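Local coordinates for protein cytosol aminopeptidase (Staphylococcus aureus subsp. aureus, PDB 3KZW) that probably removes N-terminal residues, leucine among the preferred ones, from peptides as a metal-dependent cytosolic aminopeptidase that works as a hexamer, at residues A[230-235]-A[266-271]; A[261-266]-A[330-335]; A[38-43]-A[129-134]; A[81-86]-A[94-99]; A[290-295]-A[338-343]. All coordinates share one frame; numbering follows the deposited sequence.

The five contacts fall into two groups. Interactions 3 and 4 come first along the chain, in the N-terminal domain, with centres 9 Å apart in one mixed sheet: strand 39-45 lies between strands 129-133 and 91-101, and the hairpin of interaction 4 comes, along the chain, between the two strands of interaction 3. Interactions 1, 2 and 5 belong to the catalytic domain. Interactions 1 and 2 share strand 262-269 and Ile-266, with centres 13 Å apart; the second segment of interaction 5 starts at the end of strand 328-338, that contact's centre lying 23 Å from interaction 2's. About 45 Å separates the centres of interactions 2 and 3, in keeping with two domains, each with its own sheet.

Interaction 1. Residues A[230-235]-A[266-271]; sequences TKVKVD and ITYNGK
Val-232 meets Ile-266 methyl to methyl, its CG1 lying 3.4 Å from Ile-266 CG2 as the two side chains slant across each other. Both methyls stand anti to their own backbone N; for Val-232 this is a chi1 of 178°, which turns its other branch, CG2, toward Tyr-268. That second methyl comes obliquely to the ring, 4.2 Å from Tyr-268 CD1, with the two side chains at about a right angle. A beta-branched valine suits this place because its two methyls serve two partners at once. Lys-231 runs past the same ring as an extended chain and bends only at its last torsion, bringing NZ to 2.8 Å from Asn-269 O; the amine also forms a salt bridge with Asp-272, so a long, flexible, charged residue fits the exposed margin. Lys-233 and Thr-267 form an antiparallel hydrogen-bonded pair, with Lys-233 N 3.0 Å from Thr-267 O and the return bond of equal length. Thr-267 OG1 lies beside Lys-233 CB, while the rest of the lysine chain bends back, its NZ in a weak bond to Lys-231 O. The pair Val-234 and Ile-266 puts apolar branches on the face covered by helix 216-226, where Ile-223 touches both. Helix 308-322 packs on Val-232, Ile-266 and Tyr-268, the tyrosine hydroxyl is hydrogen-bonded to Leu-325 O, and strand 328-338 flanks strand 262-269 on its other edge.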
# COMPACT_ATOMS: atom_id res chain seq x y z
N THR A 230 41.99 -2.63 -32.81
CA THR A 230 41.04 -2.50 -33.92
C THR A 230 41.09 -1.11 -34.55
O THR A 230 41.85 -0.24 -34.12
CB THR A 230 39.59 -2.81 -33.47
OG1 THR A 230 39.14 -1.83 -32.54
CG2 THR A 230 39.49 -4.20 -32.85
N LYS A 231 40.25 -0.91 -35.56
CA LYS A 231 40.09 0.37 -36.24
C LYS A 231 39.32 1.37 -35.37
O LYS A 231 39.31 2.57 -35.65
CB LYS A 231 39.36 0.16 -37.57
CG LYS A 231 39.65 1.20 -38.64
CD LYS A 231 38.82 0.93 -39.89
CE LYS A 231 39.27 1.80 -41.07
NZ LYS A 231 39.00 3.25 -40.85
N VAL A 232 38.68 0.87 -34.31
CA VAL A 232 37.83 1.66 -33.43
C VAL A 232 38.63 2.38 -32.33
O VAL A 232 39.35 1.75 -31.56
CB VAL A 232 36.73 0.79 -32.78
CG1 VAL A 232 35.87 1.61 -31.84
CG2 VAL A 232 35.86 0.15 -33.85
N LYS A 233 38.49 3.71 -32.28
CA LYS A 233 39.16 4.53 -31.27
C LYS A 233 38.25 4.74 -30.06
O LYS A 233 37.05 4.94 -30.21
CB LYS A 233 39.56 5.89 -31.85
CG LYS A 233 40.41 5.83 -33.12
CD LYS A 233 41.87 5.47 -32.82
CE LYS A 233 42.64 5.14 -34.10
NZ LYS A 233 42.24 3.82 -34.69
N VAL A 234 38.84 4.69 -28.87
CA VAL A 234 38.09 4.87 -27.63
C VAL A 234 38.74 5.94 -26.75
O VAL A 234 39.94 5.86 -26.46
CB VAL A 234 37.95 3.55 -26.83
CG1 VAL A 234 37.12 3.75 -25.57
CG2 VAL A 234 37.34 2.45 -27.69
N ASP A 235 37.95 6.93 -26.35
CA ASP A 235 38.39 7.96 -25.41
C ASP A 235 37.58 7.89 -24.13
O ASP A 235 36.35 7.85 -24.17
CB ASP A 235 38.28 9.35 -26.03
CG ASP A 235 38.77 10.45 -25.10
OD1 ASP A 235 40.00 10.59 -24.94
OD2 ASP A 235 37.92 11.18 -24.53
N ILE A 266 33.36 6.65 -28.44
CA ILE A 266 33.78 5.61 -29.37
C ILE A 266 33.62 6.11 -30.80
O ILE A 266 32.51 6.41 -31.23
CB ILE A 266 32.95 4.32 -29.18
CG1 ILE A 266 33.05 3.81 -27.74
CG2 ILE A 266 33.39 3.23 -30.15
CD1 ILE A 266 31.98 2.81 -27.35
N THR A 267 34.73 6.20 -31.53
CA THR A 267 34.67 6.64 -32.93
C THR A 267 35.06 5.53 -33.91
O THR A 267 36.04 4.81 -33.69
CB THR A 267 35.54 7.90 -33.19
OG1 THR A 267 36.88 7.67 -32.76
CG2 THR A 267 34.97 9.11 -32.46
N TYR A 268 34.27 5.40 -34.97
CA TYR A 268 34.57 4.48 -36.05
C TYR A 268 34.38 5.20 -37.38
O TYR A 268 33.28 5.62 -37.72
CB TYR A 268 33.68 3.23 -35.97
CG TYR A 268 33.65 2.40 -37.23
CD1 TYR A 268 34.74 1.60 -37.59
CD2 TYR A 268 32.54 2.41 -38.07
CE1 TYR A 268 34.71 0.83 -38.75
CE2 TYR A 268 32.50 1.64 -39.23
CZ TYR A 268 33.59 0.85 -39.57
OH TYR A 268 33.56 0.10 -40.72
N ASN A 269 35.47 5.34 -38.13
CA ASN A 269 35.44 6.00 -39.43
C ASN A 269 35.51 4.99 -40.57
O ASN A 269 36.59 4.67 -41.08
CB ASN A 269 36.54 7.06 -39.54
CG ASN A 269 36.35 8.20 -38.56
OD1 ASN A 269 35.38 8.96 -38.65
ND2 ASN A 269 37.27 8.34 -37.61
N GLY A 270 34.35 4.48 -40.98
CA GLY A 270 34.26 3.41 -41.96
C GLY A 270 34.32 3.82 -43.41
O GLY A 270 34.54 2.97 -44.28
N LYS A 271 34.13 5.10 -43.69
CA LYS A 271 34.24 5.59 -45.07
C LYS A 271 35.36 6.61 -45.20
O LYS A 271 35.92 6.82 -46.28
CB LYS A 271 32.88 6.03 -45.65
CG LYS A 271 32.05 6.96 -44.78
CD LYS A 271 30.81 7.40 -45.54
CE LYS A 271 29.87 8.22 -44.66
NZ LYS A 271 28.64 8.64 -45.38

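Interaction 2. Residues A[261-266]-A[330-335]; sequences PRLVTI and VGVLAC
Arg-262 and Cys-335 open a ladder of three antiparallel hydrogen-bonded pairs, continued by Val-264 with Leu-333 and Ile-266 with Gly-331. Each pair exchanges two backbone bonds, so six N-H groups and six carbonyls are used up between the strands. Arg-262 N reaches Cys-335 O at 2.8 Å, and the central bond from Val-264 N to Leu-333 O, 3.0 Å, is nearly straight at 168° and lies in the carbonyl plane. The intervening residues direct their backbone groups outward: Leu-263 and Thr-265 bond to Lys-237 and Asp-235 on one flank, Val-330 and Val-332 to Leu-280 on the other. Their CA-H groups still face the partner strand, as in Thr-265 CA to Gly-331 O, 3.3 Å. The polar side chains are few. Arg-262 folds back so that NH1 donates to Pro-261 O at 3.1 Å, from above the carbonyl plane, and Thr-265 OG1 has a weak bond to Tyr-378 OH. The remaining side-chain contacts between the strands are of hydrocarbon and sulfur. On one face Leu-333 CD1 touches Ile-266 CD1 at 3.8 Å, and Cys-335 SG lies near Val-264 CG2; helices 216-226 and 308-322 cover this layer. On the other, Leu-263 CD1 meets Val-332 CG1 at 3.9 Å under helix 368-380. Glycine at 331 keeps the face beside Ile-266 slim. With most of the backbone's polar groups paired within the sheet, both faces can be largely apolar, which is what a sheet sandwiched between helices in a buried core needs.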
# COMPACT_ATOMS: atom_id res chain seq x y z
N PRO A 261 31.37 8.37 -11.96
CA PRO A 261 30.94 8.26 -13.35
C PRO A 261 32.06 8.38 -14.39
O PRO A 261 33.15 8.87 -14.08
CB PRO A 261 29.94 9.42 -13.51
CG PRO A 261 30.29 10.37 -12.43
CD PRO A 261 30.72 9.51 -11.29
N ARG A 262 31.77 7.92 -15.61
CA ARG A 262 32.69 8.02 -16.74
C ARG A 262 31.92 8.40 -17.99
O ARG A 262 30.73 8.08 -18.11
CB ARG A 262 33.41 6.68 -16.98
CG ARG A 262 34.33 6.21 -15.86
CD ARG A 262 35.62 7.01 -15.82
NE ARG A 262 36.59 6.43 -14.89
CZ ARG A 262 36.66 6.72 -13.59
NH1 ARG A 262 35.82 7.58 -13.04
NH2 ARG A 262 37.58 6.14 -12.84
N LEU A 263 32.59 9.08 -18.92
CA LEU A 263 32.04 9.29 -20.26
C LEU A 263 32.95 8.62 -21.28
O LEU A 263 34.14 8.92 -21.35
CB LEU A 263 31.88 10.78 -20.58
CG LEU A 263 31.10 11.06 -21.87
CD1 LEU A 263 29.61 11.22 -21.59
CD2 LEU A 263 31.63 12.28 -22.57
N VAL A 264 32.37 7.71 -22.06
CA VAL A 264 33.12 6.95 -23.05
C VAL A 264 32.74 7.40 -24.46
O VAL A 264 31.57 7.36 -24.84
CB VAL A 264 32.90 5.42 -22.90
CG1 VAL A 264 33.78 4.64 -23.87
CG2 VAL A 264 33.18 4.98 -21.47
N THR A 265 33.74 7.84 -25.22
CA THR A 265 33.55 8.23 -26.62
C THR A 265 34.17 7.17 -27.52
O THR A 265 35.34 6.82 -27.37
CB THR A 265 34.17 9.62 -26.92
OG1 THR A 265 33.77 10.56 -25.92
CG2 THR A 265 33.71 10.12 -28.28
N ILE A 266 33.36 6.65 -28.44
CA ILE A 266 33.78 5.61 -29.37
C ILE A 266 33.62 6.11 -30.80
O ILE A 266 32.51 6.41 -31.23
CB ILE A 266 32.95 4.32 -29.18
CG1 ILE A 266 33.05 3.81 -27.74
CG2 ILE A 266 33.39 3.23 -30.15
CD1 ILE A 266 31.98 2.81 -27.35
N VAL A 330 29.91 7.88 -34.28
CA VAL A 330 30.41 8.33 -32.99
C VAL A 330 29.47 7.83 -31.89
O VAL A 330 28.27 8.08 -31.91
CB VAL A 330 30.62 9.88 -32.93
CG1 VAL A 330 29.31 10.65 -33.18
CG2 VAL A 330 31.24 10.29 -31.60
N GLY A 331 30.03 7.08 -30.94
CA GLY A 331 29.27 6.52 -29.84
C GLY A 331 29.59 7.23 -28.55
O GLY A 331 30.76 7.38 -28.20
N VAL A 332 28.55 7.67 -27.84
CA VAL A 332 28.72 8.35 -26.56
C VAL A 332 28.00 7.57 -25.46
O VAL A 332 26.79 7.32 -25.56
CB VAL A 332 28.21 9.81 -26.59
CG1 VAL A 332 28.49 10.52 -25.27
CG2 VAL A 332 28.85 10.58 -27.75
N LEU A 333 28.75 7.17 -24.44
CA LEU A 333 28.20 6.42 -23.32
C LEU A 333 28.32 7.20 -22.02
O LEU A 333 29.42 7.58 -21.62
CB LEU A 333 28.89 5.05 -23.19
CG LEU A 333 29.09 4.22 -24.46
CD1 LEU A 333 29.88 2.97 -24.13
CD2 LEU A 333 27.76 3.84 -25.11
N ALA A 334 27.18 7.45 -21.38
CA ALA A 334 27.14 8.10 -20.08
C ALA A 334 27.03 7.05 -19.00
O ALA A 334 25.97 6.46 -18.80
CB ALA A 334 25.98 9.08 -20.01
N CYS A 335 28.14 6.80 -18.31
CA CYS A 335 28.22 5.73 -17.31
C CYS A 335 28.26 6.27 -15.89
O CYS A 335 29.06 7.15 -15.59
CB CYS A 335 29.44 4.85 -17.56
SG CYS A 335 29.58 4.25 -19.26

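Interaction 3. Residues A[38-43]-A[129-134]; sequences NTLIIG and DTYLLM
In Ile-41 a chi1 of -56° sets CG1 anti to the carbonyl carbon and CG2 anti to the backbone N, so its two branches part toward different neighbours on strand 129-133. CG2 meets Leu-132 CD1 at 3.6 Å, while CD1 runs on to Thr-130, 3.7 Å from its CG2. Leu-40, on the other face, holds CG anti to its N (chi1 -172°), which swings CD1 over to Leu-133 CD1, 3.6 Å away, and to Tyr-131 CB. Ile-42 lies alongside Leu-133. The backbones pair in parallel: Tyr-131 N gives to Thr-39 O at 2.8 Å, and Leu-133 N to Ile-41 O at 3.0 Å. Between these bonds, Tyr-131 O takes two donors from opposite faces of its plane, Ile-41 N at 2.9 Å and the hydroxyl of Thr-130 at 3.0 Å. Threonine suits this spot since its OG1 settles on a nearby carbonyl while its methyl joins the apolar layer. Helix 108-124 covers Ile-41, and Phe-56 meets the Tyr-131 ring. Strands 91-101 and 175-180 flank this pair, so backbone groups are spent largely on neighbouring strands, Ser-136 OG serving Leu-133 O and Gly-43 N, and mainly branched aliphatic side chains, with Tyr-131 among them, pack on both faces.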
# COMPACT_ATOMS: atom_id res chain seq x y z
N ASN A 38 28.81 -39.84 -38.17
CA ASN A 38 27.59 -40.64 -38.31
C ASN A 38 26.32 -39.91 -37.85
O ASN A 38 25.36 -40.54 -37.40
CB ASN A 38 27.74 -41.99 -37.60
CG ASN A 38 27.94 -41.86 -36.09
OD1 ASN A 38 28.36 -40.81 -35.59
ND2 ASN A 38 27.63 -42.93 -35.36
N THR A 39 26.33 -38.58 -37.98
CA THR A 39 25.20 -37.74 -37.61
C THR A 39 24.78 -36.87 -38.80
O THR A 39 25.62 -36.33 -39.51
CB THR A 39 25.52 -36.87 -36.37
OG1 THR A 39 26.17 -37.66 -35.37
CG2 THR A 39 24.25 -36.27 -35.78
N LEU A 40 23.47 -36.75 -39.00
CA LEU A 40 22.91 -36.11 -40.19
C LEU A 40 21.76 -35.16 -39.84
O LEU A 40 20.86 -35.53 -39.09
CB LEU A 40 22.40 -37.20 -41.14
CG LEU A 40 21.94 -36.82 -42.54
CD1 LEU A 40 23.14 -36.50 -43.41
CD2 LEU A 40 21.14 -37.96 -43.15
N ILE A 41 21.80 -33.95 -40.38
CA ILE A 41 20.76 -32.95 -40.14
C ILE A 41 20.01 -32.58 -41.42
O ILE A 41 20.62 -32.16 -42.41
CB ILE A 41 21.31 -31.66 -39.48
CG1 ILE A 41 22.06 -31.98 -38.18
CG2 ILE A 41 20.18 -30.66 -39.21
CD1 ILE A 41 22.97 -30.86 -37.69
N ILE A 42 18.69 -32.74 -41.39
CA ILE A 42 17.82 -32.40 -42.52
C ILE A 42 16.62 -31.57 -42.04
O ILE A 42 16.03 -31.86 -41.00
CB ILE A 42 17.29 -33.66 -43.24
CG1 ILE A 42 18.45 -34.58 -43.65
CG2 ILE A 42 16.44 -33.28 -44.46
CD1 ILE A 42 18.03 -35.92 -44.22
N GLY A 43 16.28 -30.53 -42.80
CA GLY A 43 15.07 -29.75 -42.55
C GLY A 43 13.88 -30.37 -43.25
O GLY A 43 13.97 -30.77 -44.41
N ASP A 129 30.55 -33.56 -34.30
CA ASP A 129 30.70 -33.76 -35.74
C ASP A 129 29.39 -34.21 -36.37
O ASP A 129 28.82 -35.23 -35.97
CB ASP A 129 31.80 -34.79 -36.04
CG ASP A 129 33.18 -34.31 -35.62
OD1 ASP A 129 33.75 -33.44 -36.32
OD2 ASP A 129 33.70 -34.80 -34.60
N THR A 130 28.91 -33.45 -37.35
CA THR A 130 27.66 -33.76 -38.04
C THR A 130 27.61 -33.22 -39.46
O THR A 130 28.26 -32.22 -39.78
CB THR A 130 26.42 -33.25 -37.24
OG1 THR A 130 25.23 -33.52 -37.98
CG2 THR A 130 26.53 -31.76 -36.96
N TYR A 131 26.84 -33.89 -40.32
CA TYR A 131 26.53 -33.38 -41.65
C TYR A 131 25.28 -32.50 -41.59
O TYR A 131 24.37 -32.73 -40.79
CB TYR A 131 26.29 -34.53 -42.64
CG TYR A 131 27.51 -35.37 -42.95
CD1 TYR A 131 28.63 -34.82 -43.57
CD2 TYR A 131 27.54 -36.73 -42.63
CE1 TYR A 131 29.75 -35.59 -43.86
CE2 TYR A 131 28.65 -37.51 -42.92
CZ TYR A 131 29.75 -36.94 -43.53
OH TYR A 131 30.85 -37.71 -43.81
N LEU A 132 25.26 -31.48 -42.45
CA LEU A 132 24.11 -30.60 -42.57
C LEU A 132 23.73 -30.44 -44.05
O LEU A 132 24.48 -29.88 -44.84
CB LEU A 132 24.39 -29.24 -41.91
CG LEU A 132 23.36 -28.10 -41.93
CD1 LEU A 132 21.96 -28.58 -41.62
CD2 LEU A 132 23.77 -27.02 -40.94
N LEU A 133 22.56 -30.97 -44.40
CA LEU A 133 22.06 -30.90 -45.77
C LEU A 133 21.37 -29.56 -46.01
O LEU A 133 20.15 -29.42 -45.85
CB LEU A 133 21.11 -32.08 -46.06
CG LEU A 133 21.71 -33.38 -46.63
CD1 LEU A 133 22.92 -33.87 -45.85
CD2 LEU A 133 20.65 -34.46 -46.70
N MET A 134 22.17 -28.57 -46.41
CA MET A 134 21.73 -27.19 -46.55
C MET A 134 20.62 -26.99 -47.59
O MET A 134 19.78 -26.09 -47.45
CB MET A 134 22.93 -26.27 -46.83
CG MET A 134 22.66 -24.77 -46.68
SD MET A 134 21.99 -24.28 -45.07
CE MET A 134 23.44 -24.44 -44.02

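Interaction 4. Residues A[81-86]-A[94-99]; sequences IYTTAF and RLITVG
Leu-95 packs on Phe-86 and Thr-84 through CB and CD2. Its CB sits 3.6 Å from Phe-86 CB, with the carbonyl oxygen of Thr-84 also close. CG stands anti to the backbone N (chi1 179°), from where CD2 reaches the phenyl ring. CD2 lies over one face of the ring, 4.0 Å from its centroid and offset toward the rim, a CH-pi contact; the same methyl is 3.9 Å from Thr-84 CG2. The other tip, CD1, turns to the next strand and packs on Ile-42. The two methyls of a leucine thus serve strand 81-88 and strand 39-45 at once, with Leu-65 of helix 62-70 also in contact. On the opposite face Ile-81 CD1 touches Val-98 CB at 3.8 Å, and Thr-83 CG2 lies beside Ile-96 CG1. Arg-94 NE donates a hydrogen bond to a water at 2.7 Å, which has a weak bond to Thr-83 OG1, while Arg-94 NH2 forms a salt bridge with Glu-125. Backbone bonds pair Tyr-82 with Thr-97 and Thr-84 with Leu-95. Strand 81-88 is outermost in its sheet within this chain, and through it, by the bond of Thr-84 OG1 with Ala-85 N of a second subunit, the antiparallel beta hairpin meets a neighbouring copy.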
# COMPACT_ATOMS: atom_id res chain seq x y z
N ILE A 81 12.04 -30.48 -33.10
CA ILE A 81 13.14 -31.41 -33.32
C ILE A 81 12.66 -32.86 -33.25
O ILE A 81 12.01 -33.26 -32.29
CB ILE A 81 14.31 -31.17 -32.30
CG1 ILE A 81 14.77 -29.70 -32.32
CG2 ILE A 81 15.48 -32.12 -32.57
CD1 ILE A 81 15.39 -29.22 -33.63
N TYR A 82 12.98 -33.62 -34.30
CA TYR A 82 12.74 -35.06 -34.33
C TYR A 82 14.06 -35.78 -34.56
O TYR A 82 14.87 -35.34 -35.38
CB TYR A 82 11.79 -35.44 -35.46
CG TYR A 82 10.41 -34.82 -35.41
CD1 TYR A 82 10.18 -33.54 -35.93
CD2 TYR A 82 9.34 -35.52 -34.87
CE1 TYR A 82 8.91 -32.97 -35.89
CE2 TYR A 82 8.06 -34.96 -34.83
CZ TYR A 82 7.85 -33.69 -35.34
OH TYR A 82 6.59 -33.13 -35.30
N THR A 83 14.28 -36.87 -33.84
CA THR A 83 15.45 -37.71 -34.10
C THR A 83 15.05 -39.16 -34.35
O THR A 83 14.05 -39.63 -33.81
CB THR A 83 16.50 -37.65 -32.97
OG1 THR A 83 15.91 -38.03 -31.72
CG2 THR A 83 17.09 -36.24 -32.85
N THR A 84 15.83 -39.84 -35.18
CA THR A 84 15.61 -41.25 -35.50
C THR A 84 16.86 -41.93 -36.02
O THR A 84 17.77 -41.27 -36.53
CB THR A 84 14.44 -41.44 -36.51
OG1 THR A 84 14.24 -42.83 -36.77
CG2 THR A 84 14.73 -40.72 -37.83
N ALA A 85 16.91 -43.25 -35.89
CA ALA A 85 17.92 -44.06 -36.56
C ALA A 85 17.59 -44.06 -38.04
O ALA A 85 16.44 -44.26 -38.43
CB ALA A 85 17.93 -45.47 -36.01
N PHE A 86 18.61 -43.83 -38.87
CA PHE A 86 18.41 -43.68 -40.31
C PHE A 86 19.45 -44.47 -41.09
O PHE A 86 20.64 -44.20 -41.00
CB PHE A 86 18.45 -42.20 -40.69
CG PHE A 86 17.95 -41.91 -42.08
CD1 PHE A 86 16.62 -42.14 -42.42
CD2 PHE A 86 18.81 -41.39 -43.05
CE1 PHE A 86 16.16 -41.87 -43.71
CE2 PHE A 86 18.36 -41.11 -44.33
CZ PHE A 86 17.03 -41.35 -44.67
N ARG A 94 22.58 -41.22 -37.16
CA ARG A 94 21.69 -40.48 -36.28
C ARG A 94 21.11 -39.32 -37.08
O ARG A 94 21.83 -38.38 -37.41
CB ARG A 94 22.44 -39.97 -35.04
CG ARG A 94 21.55 -39.31 -34.00
CD ARG A 94 22.37 -38.67 -32.89
NE ARG A 94 21.52 -38.05 -31.89
CZ ARG A 94 21.96 -37.43 -30.80
NH1 ARG A 94 23.26 -37.34 -30.55
NH2 ARG A 94 21.10 -36.90 -29.95
N LEU A 95 19.83 -39.40 -37.39
CA LEU A 95 19.15 -38.35 -38.15
C LEU A 95 18.52 -37.33 -37.22
O LEU A 95 17.77 -37.68 -36.31
CB LEU A 95 18.10 -38.95 -39.09
CG LEU A 95 17.27 -38.00 -39.96
CD1 LEU A 95 18.16 -37.14 -40.85
CD2 LEU A 95 16.27 -38.77 -40.80
N ILE A 96 18.83 -36.05 -37.45
CA ILE A 96 18.24 -34.95 -36.71
C ILE A 96 17.38 -34.10 -37.64
O ILE A 96 17.87 -33.55 -38.63
CB ILE A 96 19.31 -34.09 -35.99
CG1 ILE A 96 20.07 -34.94 -34.97
CG2 ILE A 96 18.65 -32.89 -35.30
CD1 ILE A 96 21.36 -34.31 -34.48
N THR A 97 16.10 -34.02 -37.31
CA THR A 97 15.11 -33.34 -38.12
C THR A 97 14.59 -32.09 -37.41
O THR A 97 14.27 -32.14 -36.22
CB THR A 97 13.96 -34.31 -38.47
OG1 THR A 97 14.29 -35.03 -39.66
CG2 THR A 97 12.63 -33.58 -38.68
N VAL A 98 14.54 -30.98 -38.14
CA VAL A 98 13.88 -29.77 -37.67
C VAL A 98 12.78 -29.35 -38.66
O VAL A 98 13.02 -29.26 -39.86
CB VAL A 98 14.88 -28.61 -37.38
CG1 VAL A 98 15.70 -28.24 -38.61
CG2 VAL A 98 14.17 -27.38 -36.81
N GLY A 99 11.58 -29.14 -38.14
CA GLY A 99 10.43 -28.76 -38.96
C GLY A 99 10.55 -27.37 -39.55
O GLY A 99 11.06 -26.45 -38.91
O HOH W 1 19.00 -38.68 -31.06

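Interaction 5. Residues A[290-295]-A[338-343]; sequences GGYSIK and NMINEA. With PO4 (phosphate ion), chain T.
Asn-338 lays its amide against the peptide joining Gly-290 to Gly-291, ND2 coming within 3.6 Å of Gly-290 C. Asp-288 OD1 and Thr-364 O satisfy that nitrogen and fix the amide's rotation. Gly-291, with positive phi, is the second residue of the type II' turn from Gly-290 to Ser-293, and at Gly-290 a side chain would press on the preceding carbonyl. Met-339 turns its side chain from the glycines. Ile-340 carries most of the contact: its CD1 reaches Ile-294 CD1 at 3.8 Å, the side chains at about a right angle, while CG2 sits over one face of the Tyr-292 ring, 3.9 Å from the centroid, as a CH-pi contact. Asn-341 then offers its carbonyl at the edge of that ring, where Tyr-292 OH donates to it at 3.0 Å from above the carbonyl plane. The same hydroxyl accepts from Ile-340 N of a third subunit. Asn-341 OD1 takes the N-H of Ala-343 in an Asx turn. Glu-342 N binds a phosphate, probably from the crystallisation liquor, as does Glu-342 N of two other subunits. Ile-340 also packs on Ile-340 of a fourth subunit, in a seam where three subunits converge, as in the trimers of hexameric leucine aminopeptidases.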
# COMPACT_ATOMS: atom_id res chain seq x y z
N GLY A 290 17.84 3.92 -7.45
CA GLY A 290 16.80 4.94 -7.47
C GLY A 290 17.24 6.20 -6.75
O GLY A 290 16.58 7.23 -6.84
N GLY A 291 18.36 6.12 -6.04
CA GLY A 291 18.84 7.22 -5.21
C GLY A 291 17.93 7.39 -4.01
O GLY A 291 17.35 6.42 -3.53
N TYR A 292 17.81 8.62 -3.53
CA TYR A 292 16.93 8.91 -2.39
C TYR A 292 15.46 8.64 -2.70
O TYR A 292 14.67 8.39 -1.79
CB TYR A 292 17.15 10.34 -1.87
CG TYR A 292 18.24 10.42 -0.82
CD1 TYR A 292 17.99 10.10 0.51
CD2 TYR A 292 19.54 10.80 -1.17
CE1 TYR A 292 18.99 10.17 1.48
CE2 TYR A 292 20.55 10.88 -0.21
CZ TYR A 292 20.26 10.56 1.11
OH TYR A 292 21.26 10.63 2.06
N SER A 293 15.10 8.68 -3.98
CA SER A 293 13.81 8.17 -4.43
C SER A 293 13.94 6.65 -4.62
O SER A 293 13.86 6.13 -5.74
CB SER A 293 13.37 8.86 -5.72
OG SER A 293 13.38 10.27 -5.56
N ILE A 294 14.16 5.96 -3.50
CA ILE A 294 14.55 4.55 -3.47
C ILE A 294 13.49 3.61 -4.07
O ILE A 294 12.29 3.83 -3.91
CB ILE A 294 14.95 4.13 -2.02
CG1 ILE A 294 15.66 2.77 -2.01
CG2 ILE A 294 13.75 4.18 -1.06
CD1 ILE A 294 16.46 2.49 -0.75
N LYS A 295 13.97 2.58 -4.76
CA LYS A 295 13.11 1.54 -5.32
C LYS A 295 12.63 0.57 -4.24
O LYS A 295 13.23 0.47 -3.17
CB LYS A 295 13.86 0.76 -6.40
CG LYS A 295 14.07 1.52 -7.69
CD LYS A 295 15.19 0.88 -8.49
CE LYS A 295 14.94 0.98 -9.99
NZ LYS A 295 15.06 2.36 -10.52
N ASN A 338 23.87 4.91 -9.68
CA ASN A 338 22.90 5.69 -8.90
C ASN A 338 22.74 5.16 -7.48
O ASN A 338 21.97 4.23 -7.24
CB ASN A 338 21.54 5.72 -9.62
CG ASN A 338 20.62 6.82 -9.10
OD1 ASN A 338 21.02 7.68 -8.32
ND2 ASN A 338 19.37 6.78 -9.55
N MET A 339 23.45 5.77 -6.53
CA MET A 339 23.55 5.27 -5.16
C MET A 339 23.17 6.32 -4.11
O MET A 339 23.08 7.51 -4.41
CB MET A 339 24.97 4.77 -4.88
CG MET A 339 25.42 3.58 -5.73
SD MET A 339 25.01 1.98 -5.03
CE MET A 339 23.39 1.71 -5.73
N ILE A 340 22.96 5.87 -2.87
CA ILE A 340 22.64 6.75 -1.74
C ILE A 340 23.86 6.91 -0.84
O ILE A 340 24.47 5.91 -0.44
CB ILE A 340 21.46 6.18 -0.89
CG1 ILE A 340 20.21 5.99 -1.74
CG2 ILE A 340 21.17 7.10 0.30
CD1 ILE A 340 19.14 5.16 -1.07
N ASN A 341 24.20 8.15 -0.52
CA ASN A 341 25.20 8.45 0.50
C ASN A 341 25.02 9.85 1.10
O ASN A 341 24.02 10.51 0.84
CB ASN A 341 26.64 8.22 -0.02
CG ASN A 341 27.18 9.41 -0.81
OD1 ASN A 341 26.44 10.19 -1.39
ND2 ASN A 341 28.50 9.53 -0.82
N GLU A 342 26.00 10.28 1.90
CA GLU A 342 25.94 11.56 2.61
C GLU A 342 25.80 12.79 1.70
O GLU A 342 25.37 13.85 2.16
CB GLU A 342 27.17 11.73 3.51
CG GLU A 342 28.51 11.83 2.78
CD GLU A 342 29.69 12.04 3.71
OE1 GLU A 342 30.71 12.60 3.25
OE2 GLU A 342 29.61 11.64 4.89
N ALA A 343 26.15 12.65 0.43
CA ALA A 343 26.18 13.78 -0.49
C ALA A 343 25.57 13.50 -1.87
O ALA A 343 25.83 14.25 -2.82
CB ALA A 343 27.60 14.32 -0.62
P PO4 T . 29.09 7.48 3.01
O1 PO4 T . 29.03 6.61 1.78
O2 PO4 T . 30.50 7.99 3.20
O3 PO4 T . 28.14 8.63 2.83
O4 PO4 T . 28.66 6.68 4.20